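Local coordinates for 2-hydroxyisobutyryl-CoA mutase large subunit (Aquincola tertiaricarbonis, PDB 4R3U), which catalyses, together with its small cobalamin-binding subunit, the reversible isomerization of 2-hydroxyisobutyryl-CoA and (S)-3-hydroxybutyryl-CoA, at residues Leu186-Val191 with Leu542-Val547; Ile236-Ala241 with Ser536-Pro541; His256-Gly261 with Val301-Phe306. All blocks are in the same frame, centred on the assembly; numbering follows the deposited sequence.

Interaction 1: Leu186-Val191 with Leu542-Val547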
loop_
_atom_site.group_PDB
_atom_site.type_symbol
_atom_site.label_atom_id
_atom_site.label_comp_id
_atom_site.label_asym_id
_atom_site.label_seq_id
_atom_site.Cartn_x
_atom_site.Cartn_y
_atom_site.Cartn_z
ATOM N N LEU A 186 12.412 8.251 34.093
ATOM C CA LEU A 186 12.030 6.961 33.517
ATOM C C LEU A 186 13.210 6.064 33.200
ATOM O O LEU A 186 13.115 4.858 33.419
ATOM C CB LEU A 186 11.065 7.125 32.347
ATOM C CG LEU A 186 9.632 6.971 32.775
ATOM C CD1 LEU A 186 9.134 8.183 33.489
ATOM C CD2 LEU A 186 8.782 6.724 31.636
ATOM N N LEU A 187 14.348 6.661 32.777
ATOM C CA LEU A 187 15.585 5.923 32.556
ATOM C C LEU A 187 16.147 5.397 33.904
ATOM O O LEU A 187 16.638 4.264 33.969
ATOM C CB LEU A 187 16.632 6.779 31.808
ATOM C CG LEU A 187 17.993 6.108 31.519
ATOM C CD1 LEU A 187 17.855 4.777 30.726
ATOM C CD2 LEU A 187 18.949 7.074 30.872
ATOM N N ALA A 188 16.052 6.209 34.972
ATOM C CA ALA A 188 16.480 5.821 36.315
ATOM C C ALA A 188 15.642 4.634 36.796
ATOM O O ALA A 188 16.196 3.703 37.378
ATOM C CB ALA A 188 16.329 6.985 37.273
ATOM N N MET A 189 14.322 4.651 36.509
ATOM C CA MET A 189 13.376 3.589 36.866
ATOM C C MET A 189 13.668 2.319 36.113
ATOM O O MET A 189 13.577 1.230 36.704
ATOM C CB MET A 189 11.930 4.013 36.606
ATOM C CG MET A 189 11.363 4.928 37.652
ATOM S SD MET A 189 9.689 5.455 37.231
ATOM C CE MET A 189 9.410 6.681 38.509
ATOM N N TYR A 190 14.027 2.454 34.811
ATOM C CA TYR A 190 14.362 1.320 33.969
ATOM C C TYR A 190 15.606 0.604 34.498
ATOM O O TYR A 190 15.601 -0.632 34.620
ATOM C CB TYR A 190 14.535 1.756 32.505
ATOM C CG TYR A 190 14.464 0.609 31.515
ATOM C CD1 TYR A 190 13.242 0.018 31.180
ATOM C CD2 TYR A 190 15.608 0.143 30.876
ATOM C CE1 TYR A 190 13.167 -1.017 30.239
ATOM C CE2 TYR A 190 15.548 -0.897 29.941
ATOM C CZ TYR A 190 14.326 -1.475 29.624
ATOM O OH TYR A 190 14.276 -2.490 28.690
ATOM N N VAL A 191 16.655 1.400 34.850
ATOM C CA VAL A 191 17.920 0.914 35.395
ATOM C C VAL A 191 17.674 0.220 36.731
ATOM O O VAL A 191 18.115 -0.918 36.907
ATOM C CB VAL A 191 19.015 2.023 35.447
ATOM C CG1 VAL A 191 20.252 1.575 36.242
ATOM C CG2 VAL A 191 19.413 2.445 34.040
ATOM N N LEU A 542 21.979 9.487 41.385
ATOM C CA LEU A 542 21.106 9.825 42.506
ATOM C C LEU A 542 19.630 9.665 42.205
ATOM O O LEU A 542 18.890 9.326 43.123
ATOM C CB LEU A 542 21.435 11.217 43.075
ATOM C CG LEU A 542 20.932 11.573 44.463
ATOM C CD1 LEU A 542 21.230 10.486 45.469
ATOM C CD2 LEU A 542 21.554 12.834 44.902
ATOM N N THR A 543 19.198 9.912 40.941
ATOM C CA THR A 543 17.809 9.722 40.509
ATOM C C THR A 543 17.495 8.199 40.561
ATOM O O THR A 543 16.375 7.831 40.937
ATOM C CB THR A 543 17.536 10.335 39.127
ATOM O OG1 THR A 543 18.074 11.649 39.052
ATOM C CG2 THR A 543 16.047 10.393 38.794
ATOM N N ILE A 544 18.493 7.326 40.233
ATOM C CA ILE A 544 18.364 5.861 40.341
ATOM C C ILE A 544 18.114 5.485 41.826
ATOM O O ILE A 544 17.185 4.724 42.106
ATOM C CB ILE A 544 19.536 5.047 39.675
ATOM C CG1 ILE A 544 19.670 5.362 38.168
ATOM C CG2 ILE A 544 19.341 3.529 39.857
ATOM C CD1 ILE A 544 21.051 5.068 37.566
ATOM N N GLU A 545 18.873 6.082 42.772
ATOM C CA GLU A 545 18.684 5.825 44.204
ATOM C C GLU A 545 17.335 6.321 44.725
ATOM O O GLU A 545 16.665 5.626 45.499
ATOM C CB GLU A 545 19.847 6.376 45.025
ATOM C CG GLU A 545 21.102 5.514 44.946
ATOM C CD GLU A 545 20.890 4.030 45.204
ATOM O OE1 GLU A 545 20.404 3.689 46.306
ATOM O OE2 GLU A 545 21.141 3.218 44.279
ATOM N N LEU A 546 16.906 7.479 44.225
ATOM C CA LEU A 546 15.634 8.097 44.572
ATOM C C LEU A 546 14.425 7.234 44.205
ATOM O O LEU A 546 13.634 6.900 45.091
ATOM C CB LEU A 546 15.519 9.486 43.929
ATOM C CG LEU A 546 16.141 10.649 44.714
ATOM C CD1 LEU A 546 16.381 11.840 43.802
ATOM C CD2 LEU A 546 15.273 11.032 45.917
ATOM N N VAL A 547 14.274 6.885 42.916
ATOM C CA VAL A 547 13.192 6.008 42.407
ATOM C C VAL A 547 13.120 4.658 43.179
ATOM O O VAL A 547 12.020 4.227 43.566
ATOM C CB VAL A 547 13.180 5.843 40.857
ATOM C CG1 VAL A 547 13.096 7.202 40.166
ATOM C CG2 VAL A 547 14.371 5.040 40.341
#
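Ala188 sets its methyl group directly on the backbone of the partner helix: CB lies 3.7 Å from the amide nitrogen of Ile544 and equally close to the carbonyl carbon of Thr543. The small side chain suits this spot, because the CA atoms of Ala188 and Ile544 stand just 4.4 Å apart and the short helix segments approach to 8.3 Å between axes. Three branched residues ring the methyl. Thr543 presents CG2, 3.7 Å from CB of Ala188, while its OG1 is drawn back to the carbonyl oxygen of Leu539, four residues earlier, and also makes a weak bond with Trp184. Ile544 lays CG1 along CA and CB of Ala188, and Val547 brings CG2 to 3.7 Å from O of Ala188.

The two segments cross at -69°, so contact is concentrated near Ala188 and falls away along both helices. This joins two layers of the fold: helix 183-196 belongs to the outer helices of the TIM barrel, following strand 175-178, whereas helix 540-549 comes from the C-terminal helices packed outside it.

Farther along, Met189 starts with its CB directed away from the other helix, yet it still takes part. Its chain is extended beyond CG (chi2 177°) and passes obliquely over Val547, with CG of Met189 3.8 Å from CB of Val547 and CE nearing CG1. Such a flexible thioether can follow the curved surface of a branched neighbour. On another flank Val191, its CG1 anti to the backbone N (chi1 170°), meets the far end of Ile544, CG1 to CD1 being 3.8 Å. Helix 226-243 touches this pair through Tyr239, and Ile556 of helix 553-564 packs on Thr543 and Val547.

Interaction 2: Ile236-Ala241 with Ser536-Pro541; sequences IITYSA and SQNLMP
Two flat groups, the phenol ring of Tyr239 and the carboxamide of Asn538, organise this contact. The ring is approached obliquely by CB of Met540, which lies 3.6 Å from both CG and CD1 of Tyr239. The two side chains cross at about a right angle, and CG of Met540 continues the contact onto CB of the tyrosine, 3.7 Å away. Tyr239 reaches its partner because its ring is carried anti to the backbone N (chi1 170°). Only CB and CG of Met540 lie against the tyrosine; bends at chi2 and chi3 carry the thioether on to helix 183-196, a path that a flexible, unbranched chain can follow.

The amide of Asn538 is held at both ends. In its carbonyl plane, OD1 accepts the N-H of Met540 at 2.9 Å with an N-H...O angle of 160°, closing an Asx turn that caps the start of helix 540-549; a short amide side chain is the right length for this. At the other end ND2 donates to the carbonyl oxygen of Asp235, stands 2.8 Å from OG1 of Thr238 and lies 3.6 Å from N of Tyr239. OG1 of Thr238 is itself bonded to the carbonyl oxygen of Arg234, one turn back. Gripping oxygen and nitrogen by different partners fixes the amide's rotation and ties the turn to the side of helix 226-243. The carboxylate of Asp235 adds a further tie, to N of Leu539.

Around the contact, Trp184 and Val191 of helix 183-196 cover Met540 and Tyr239 respectively, helix 518-532 packs on Leu539, and Val282 of helix 264-283 touches Thr238. Ile236 packs between its own helix and the barrel strands, its side chain about 4 Å from that of Val208 in strand 206-208.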
loop_
_atom_site.group_PDB
_atom_site.type_symbol
_atom_site.label_atom_id
_atom_site.label_comp_id
_atom_site.label_asym_id
_atom_site.label_seq_id
_atom_site.Cartn_x
_atom_site.Cartn_y
_atom_site.Cartn_z
ATOM N N ILE A 236 21.849 12.193 30.497
ATOM C CA ILE A 236 21.283 10.937 30.004
ATOM C C ILE A 236 22.300 10.314 29.050
ATOM O O ILE A 236 22.631 9.136 29.195
ATOM C CB ILE A 236 19.881 11.114 29.353
ATOM C CG1 ILE A 236 18.832 11.537 30.397
ATOM C CG2 ILE A 236 19.455 9.845 28.618
ATOM C CD1 ILE A 236 17.501 12.125 29.751
ATOM N N ILE A 237 22.828 11.127 28.122
ATOM C CA ILE A 237 23.798 10.700 27.109
ATOM C C ILE A 237 25.084 10.197 27.704
ATOM O O ILE A 237 25.449 9.062 27.401
ATOM C CB ILE A 237 23.980 11.740 25.965
ATOM C CG1 ILE A 237 22.722 11.747 25.054
ATOM C CG2 ILE A 237 25.269 11.484 25.149
ATOM C CD1 ILE A 237 22.552 13.009 24.209
ATOM N N THR A 238 25.742 10.998 28.583
ATOM C CA THR A 238 27.009 10.618 29.249
ATOM C C THR A 238 26.877 9.392 30.153
ATOM O O THR A 238 27.771 8.553 30.143
ATOM C CB THR A 238 27.645 11.790 29.978
ATOM O OG1 THR A 238 26.771 12.231 31.022
ATOM C CG2 THR A 238 27.975 12.944 29.044
ATOM N N TYR A 239 25.774 9.286 30.930
ATOM C CA TYR A 239 25.532 8.144 31.818
ATOM C C TYR A 239 25.430 6.837 30.986
ATOM O O TYR A 239 26.117 5.852 31.296
ATOM C CB TYR A 239 24.263 8.351 32.696
ATOM C CG TYR A 239 23.856 7.099 33.452
ATOM C CD1 TYR A 239 24.457 6.767 34.661
ATOM C CD2 TYR A 239 22.947 6.192 32.904
ATOM C CE1 TYR A 239 24.155 5.571 35.315
ATOM C CE2 TYR A 239 22.656 4.982 33.539
ATOM C CZ TYR A 239 23.244 4.688 34.757
ATOM O OH TYR A 239 22.945 3.509 35.403
ATOM N N SER A 240 24.536 6.838 29.974
ATOM C CA SER A 240 24.304 5.707 29.078
ATOM C C SER A 240 25.577 5.229 28.386
ATOM O O SER A 240 25.784 4.022 28.287
ATOM C CB SER A 240 23.258 6.058 28.027
ATOM O OG SER A 240 21.977 6.137 28.618
ATOM N N ALA A 241 26.429 6.172 27.914
ATOM C CA ALA A 241 27.688 5.870 27.230
ATOM C C ALA A 241 28.625 5.077 28.129
ATOM O O ALA A 241 29.255 4.117 27.675
ATOM C CB ALA A 241 28.361 7.151 26.774
ATOM N N SER A 536 28.626 20.339 36.125
ATOM C CA SER A 536 29.584 19.303 35.724
ATOM C C SER A 536 29.212 17.876 36.204
ATOM O O SER A 536 29.650 16.886 35.594
ATOM C CB SER A 536 30.996 19.678 36.167
ATOM O OG SER A 536 31.142 19.545 37.569
ATOM N N GLN A 537 28.421 17.780 37.292
ATOM C CA GLN A 537 27.981 16.510 37.877
ATOM C C GLN A 537 26.827 15.881 37.101
ATOM O O GLN A 537 26.064 16.603 36.470
ATOM C CB GLN A 537 27.586 16.714 39.344
ATOM C CG GLN A 537 28.776 16.664 40.309
ATOM C CD GLN A 537 28.310 16.794 41.732
ATOM O OE1 GLN A 537 27.480 16.016 42.213
ATOM N NE2 GLN A 537 28.829 17.790 42.441
ATOM N N ASN A 538 26.694 14.540 37.140
ATOM C CA ASN A 538 25.613 13.825 36.456
ATOM C C ASN A 538 24.449 13.535 37.433
ATOM O O ASN A 538 24.676 13.099 38.570
ATOM C CB ASN A 538 26.124 12.554 35.779
ATOM C CG ASN A 538 25.188 11.978 34.731
ATOM O OD1 ASN A 538 24.021 11.688 34.992
ATOM N ND2 ASN A 538 25.682 11.767 33.527
ATOM N N LEU A 539 23.205 13.804 36.986
ATOM C CA LEU A 539 21.980 13.631 37.776
ATOM C C LEU A 539 21.518 12.194 37.878
ATOM O O LEU A 539 20.749 11.871 38.778
ATOM C CB LEU A 539 20.835 14.478 37.196
ATOM C CG LEU A 539 20.914 15.986 37.408
ATOM C CD1 LEU A 539 19.906 16.693 36.543
ATOM C CD2 LEU A 539 20.689 16.355 38.839
ATOM N N MET A 540 21.952 11.343 36.939
ATOM C CA MET A 540 21.532 9.941 36.852
ATOM C C MET A 540 21.740 9.045 38.073
ATOM O O MET A 540 20.747 8.468 38.522
ATOM C CB MET A 540 21.988 9.278 35.550
ATOM C CG MET A 540 21.237 9.786 34.323
ATOM S SD MET A 540 19.449 9.549 34.392
ATOM C CE MET A 540 19.342 7.765 34.614
ATOM N N PRO A 541 22.968 8.913 38.639
ATOM C CA PRO A 541 23.150 8.021 39.806
ATOM C C PRO A 541 22.193 8.225 40.978
ATOM O O PRO A 541 21.656 7.244 41.498
ATOM C CB PRO A 541 24.604 8.260 40.210
ATOM C CG PRO A 541 25.259 8.716 38.991
ATOM C CD PRO A 541 24.260 9.517 38.239
#

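Interaction 3: His256-Gly261 with Val301-Phe306; sequences HISEAG and VSQGDF. With 3HC (3-hydroxybutanoyl-coenzyme A), chain E.
Ser258 swings OG away from its own amide nitrogen (chi1 -174°), and Val301 places CG1 between its N and carbonyl carbon (chi1 69°), which brings OG of the serine and CG1 of the valine to 3.4 Å. The contact lies in the TIM barrel, where the short helix 255-259 following strand 252-253 packs against the C-terminal end of the adjacent parallel strand 298-302. A compact serine fits here, next to the β-branched valine common in strands. Its OG also passes 3.9 Å from CG of Gln303, whose chain bends at chi2.

The same helix faces the substrate. NE2 of His256 donates to O1, the thioester carbonyl oxygen of 3-hydroxybutanoyl-CoA, at 2.9 Å and 157°, with the oxygen at the ring edge and in its plane. Phe299 meets this ring nearly perpendicularly. The bond, made also to the bound 2-hydroxyisobutyryl-CoA isomer, would be expected to polarise the carbonyl. Farther along the helix, Glu259 brings OE1 to 4.2 Å from CG2 of Val301, but its firm partner is N of Ala347; the residue also touches cobalamin, and its backbone O accepts from Arg31 of the small subunit.

Gly261 closes the helix with a Schellman motif, its positive phi suiting glycine, and its N bonds to O of Ser258. Across the contact, Gln303 folds back on its own loop: OE1 accepts an almost straight bond from N of Gly304 at 3.0 Å, the donor lying above the carbonyl plane.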
loop_
_atom_site.group_PDB
_atom_site.type_symbol
_atom_site.label_atom_id
_atom_site.label_comp_id
_atom_site.label_asym_id
_atom_site.label_seq_id
_atom_site.Cartn_x
_atom_site.Cartn_y
_atom_site.Cartn_z
ATOM N N HIS A 256 7.848 15.032 15.017
ATOM C CA HIS A 256 7.031 16.048 15.663
ATOM C C HIS A 256 7.118 17.371 14.954
ATOM O O HIS A 256 6.129 18.101 14.942
ATOM C CB HIS A 256 7.421 16.170 17.135
ATOM C CG HIS A 256 7.667 14.840 17.782
ATOM N ND1 HIS A 256 8.922 14.229 17.729
ATOM C CD2 HIS A 256 6.813 14.028 18.445
ATOM C CE1 HIS A 256 8.785 13.085 18.378
ATOM N NE2 HIS A 256 7.539 12.923 18.832
ATOM N N ILE A 257 8.312 17.700 14.379
ATOM C CA ILE A 257 8.536 18.921 13.605
ATOM C C ILE A 257 7.630 18.823 12.366
ATOM O O ILE A 257 6.876 19.765 12.090
ATOM C CB ILE A 257 10.061 19.144 13.278
ATOM C CG1 ILE A 257 10.881 19.467 14.566
ATOM C CG2 ILE A 257 10.284 20.242 12.200
ATOM C CD1 ILE A 257 12.363 19.076 14.509
ATOM N N SER A 258 7.648 17.659 11.667
ATOM C CA SER A 258 6.777 17.435 10.502
ATOM C C SER A 258 5.292 17.534 10.889
ATOM O O SER A 258 4.526 18.278 10.267
ATOM C CB SER A 258 7.052 16.072 9.878
ATOM O OG SER A 258 6.298 15.928 8.688
ATOM N N GLU A 259 4.899 16.762 11.910
ATOM C CA GLU A 259 3.524 16.690 12.407
ATOM C C GLU A 259 2.976 18.022 12.965
ATOM O O GLU A 259 1.750 18.233 12.948
ATOM C CB GLU A 259 3.366 15.519 13.371
ATOM C CG GLU A 259 3.498 14.180 12.673
ATOM C CD GLU A 259 2.248 13.691 11.974
ATOM O OE1 GLU A 259 2.321 13.406 10.757
ATOM O OE2 GLU A 259 1.187 13.626 12.634
ATOM N N ALA A 260 3.887 18.925 13.409
ATOM C CA ALA A 260 3.558 20.281 13.855
ATOM C C ALA A 260 3.248 21.186 12.621
ATOM O O ALA A 260 2.843 22.331 12.795
ATOM C CB ALA A 260 4.707 20.868 14.662
ATOM N N GLY A 261 3.533 20.677 11.412
ATOM C CA GLY A 261 3.265 21.321 10.130
ATOM C C GLY A 261 4.443 21.655 9.249
ATOM O O GLY A 261 4.310 22.493 8.351
ATOM N N VAL A 301 9.454 10.904 10.359
ATOM C CA VAL A 301 8.158 10.524 9.804
ATOM C C VAL A 301 8.409 9.924 8.399
ATOM O O VAL A 301 9.447 10.201 7.771
ATOM C CB VAL A 301 7.187 11.773 9.708
ATOM C CG1 VAL A 301 7.651 12.775 8.648
ATOM C CG2 VAL A 301 5.752 11.357 9.457
ATOM N N SER A 302 7.439 9.158 7.904
ATOM C CA SER A 302 7.386 8.709 6.527
ATOM C C SER A 302 6.101 9.349 6.046
ATOM O O SER A 302 4.993 8.898 6.385
ATOM C CB SER A 302 7.309 7.197 6.417
ATOM O OG SER A 302 7.242 6.884 5.037
ATOM N N GLN A 303 6.253 10.498 5.371
ATOM C CA GLN A 303 5.143 11.286 4.855
ATOM C C GLN A 303 4.636 10.743 3.538
ATOM O O GLN A 303 5.125 9.691 3.053
ATOM C CB GLN A 303 5.472 12.791 4.781
ATOM C CG GLN A 303 4.805 13.630 5.859
ATOM C CD GLN A 303 3.393 14.117 5.531
ATOM O OE1 GLN A 303 2.890 14.079 4.387
ATOM N NE2 GLN A 303 2.728 14.627 6.548
ATOM N N GLY A 304 3.620 11.461 3.005
ATOM C CA GLY A 304 2.866 11.104 1.825
ATOM C C GLY A 304 3.578 11.143 0.519
ATOM O O GLY A 304 3.127 10.450 -0.382
ATOM N N ASP A 305 4.623 11.995 0.339
ATOM C CA ASP A 305 5.285 12.021 -0.978
ATOM C C ASP A 305 6.263 10.866 -1.024
ATOM O O ASP A 305 7.374 10.934 -0.459
ATOM C CB ASP A 305 5.952 13.365 -1.316
ATOM C CG ASP A 305 6.224 13.574 -2.804
ATOM O OD1 ASP A 305 6.910 12.705 -3.424
ATOM O OD2 ASP A 305 5.791 14.627 -3.348
ATOM N N PHE A 306 5.801 9.772 -1.639
ATOM C CA PHE A 306 6.526 8.516 -1.735
ATOM C C PHE A 306 8.041 8.625 -1.984
ATOM O O PHE A 306 8.818 8.131 -1.166
ATOM C CB PHE A 306 5.828 7.577 -2.736
ATOM C CG PHE A 306 6.385 6.178 -2.748
ATOM C CD1 PHE A 306 6.014 5.259 -1.770
ATOM C CD2 PHE A 306 7.285 5.778 -3.736
ATOM C CE1 PHE A 306 6.540 3.968 -1.765
ATOM C CE2 PHE A 306 7.792 4.477 -3.752
ATOM C CZ PHE A 306 7.418 3.579 -2.762
HETATM N N1A 3HC E . 23.097 -7.262 10.633
HETATM C C2A 3HC E . 23.729 -7.541 11.943
HETATM N N3A 3HC E . 23.061 -6.834 13.044
HETATM C C4A 3HC E . 21.985 -6.040 12.828
HETATM C C5A 3HC E . 21.479 -5.840 11.593
HETATM C C6A 3HC E . 22.047 -6.430 10.518
HETATM N N6A 3HC E . 21.506 -6.192 9.324
HETATM N N7A 3HC E . 20.427 -5.026 11.723
HETATM C C8A 3HC E . 20.280 -4.735 13.012
HETATM N N9A 3HC E . 21.256 -5.333 13.689
HETATM C C1B 3HC E . 21.532 -5.317 15.158
HETATM C C2B 3HC E . 21.905 -3.940 15.666
HETATM O O2B 3HC E . 23.308 -3.689 15.536
HETATM C C3B 3HC E . 21.470 -4.010 17.121
HETATM O O3B 3HC E . 22.468 -4.682 17.926
HETATM P P3B 3HC E . 22.953 -4.145 19.370
HETATM O O7A 3HC E . 21.711 -4.166 20.169
HETATM O O8A 3HC E . 23.953 -5.171 19.753
HETATM O O9A 3HC E . 23.502 -2.809 19.045
HETATM C C4B 3HC E . 20.226 -4.891 17.075
HETATM O O4B 3HC E . 20.326 -5.694 15.860
HETATM C C5B 3HC E . 18.942 -4.042 17.102
HETATM O O5B 3HC E . 18.760 -3.379 15.831
HETATM P P1A 3HC E . 18.755 -1.760 15.648
HETATM O O1A 3HC E . 19.533 -1.084 16.722
HETATM O O2A 3HC E . 19.091 -1.457 14.247
HETATM O O3A 3HC E . 17.135 -1.547 15.812
HETATM P P2A 3HC E . 16.325 -1.096 17.146
HETATM O O4A 3HC E . 14.891 -1.098 16.820
HETATM O O5A 3HC E . 16.785 -1.847 18.340
HETATM O O6A 3HC E . 16.838 0.392 17.303
HETATM C CBP 3HC E . 16.806 2.810 17.145
HETATM C CCP 3HC E . 16.490 1.480 16.428
HETATM C CDP 3HC E . 18.333 2.884 17.277
HETATM C CEP 3HC E . 16.353 3.982 16.267
HETATM C CAP 3HC E . 16.145 2.862 18.564
HETATM O OAP 3HC E . 16.505 4.023 19.345
HETATM C C9P 3HC E . 14.620 2.562 18.633
HETATM O O9P 3HC E . 14.201 1.409 18.745
HETATM N N8P 3HC E . 13.807 3.630 18.663
HETATM C C7P 3HC E . 12.354 3.475 18.798
HETATM C C6P 3HC E . 11.701 4.824 19.062
HETATM C C5P 3HC E . 10.173 4.731 19.107
HETATM O O5P 3HC E . 9.560 3.692 18.848
HETATM N N4P 3HC E . 9.591 5.884 19.457
HETATM C C3P 3HC E . 8.145 6.031 19.543
HETATM C C2P 3HC E . 7.824 7.490 19.360
HETATM S S1P 3HC E . 6.031 7.790 19.351
HETATM C C1 3HC E . 6.102 9.580 19.170
HETATM O O1 3HC E . 6.901 10.296 19.771
HETATM C C2 3HC E . 5.152 10.203 18.131
HETATM C C3 3HC E . 3.717 10.321 18.649
HETATM O O3 3HC E . 3.247 9.033 19.032
HETATM C C4 3HC E . 3.625 11.300 19.830
#

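Interactions 1 and 2 form one continuous packing region, with centres 12 Å apart and helix 540-549 shared between them. Tyr239 is the bridge: its OH lies 3.3 Å from CD1 of Ile544 and 3.4 Å from CG1 of Val191. Met540 adds a second link, CE standing 3.7 Å from N of Ala188. Together they attach helix 540-549 to two outer barrel helices. Interaction 3 is separate, its centre 33 Å from that of interaction 1 and 32 Å from that of interaction 2, and of the three it alone touches acyl-CoA and cobalamin. In interaction 2, the side chain of Ile236 is about 4 Å from that of the substrate-binding residue Val208 and about 11 Å from bound 3-hydroxybutanoyl-CoA.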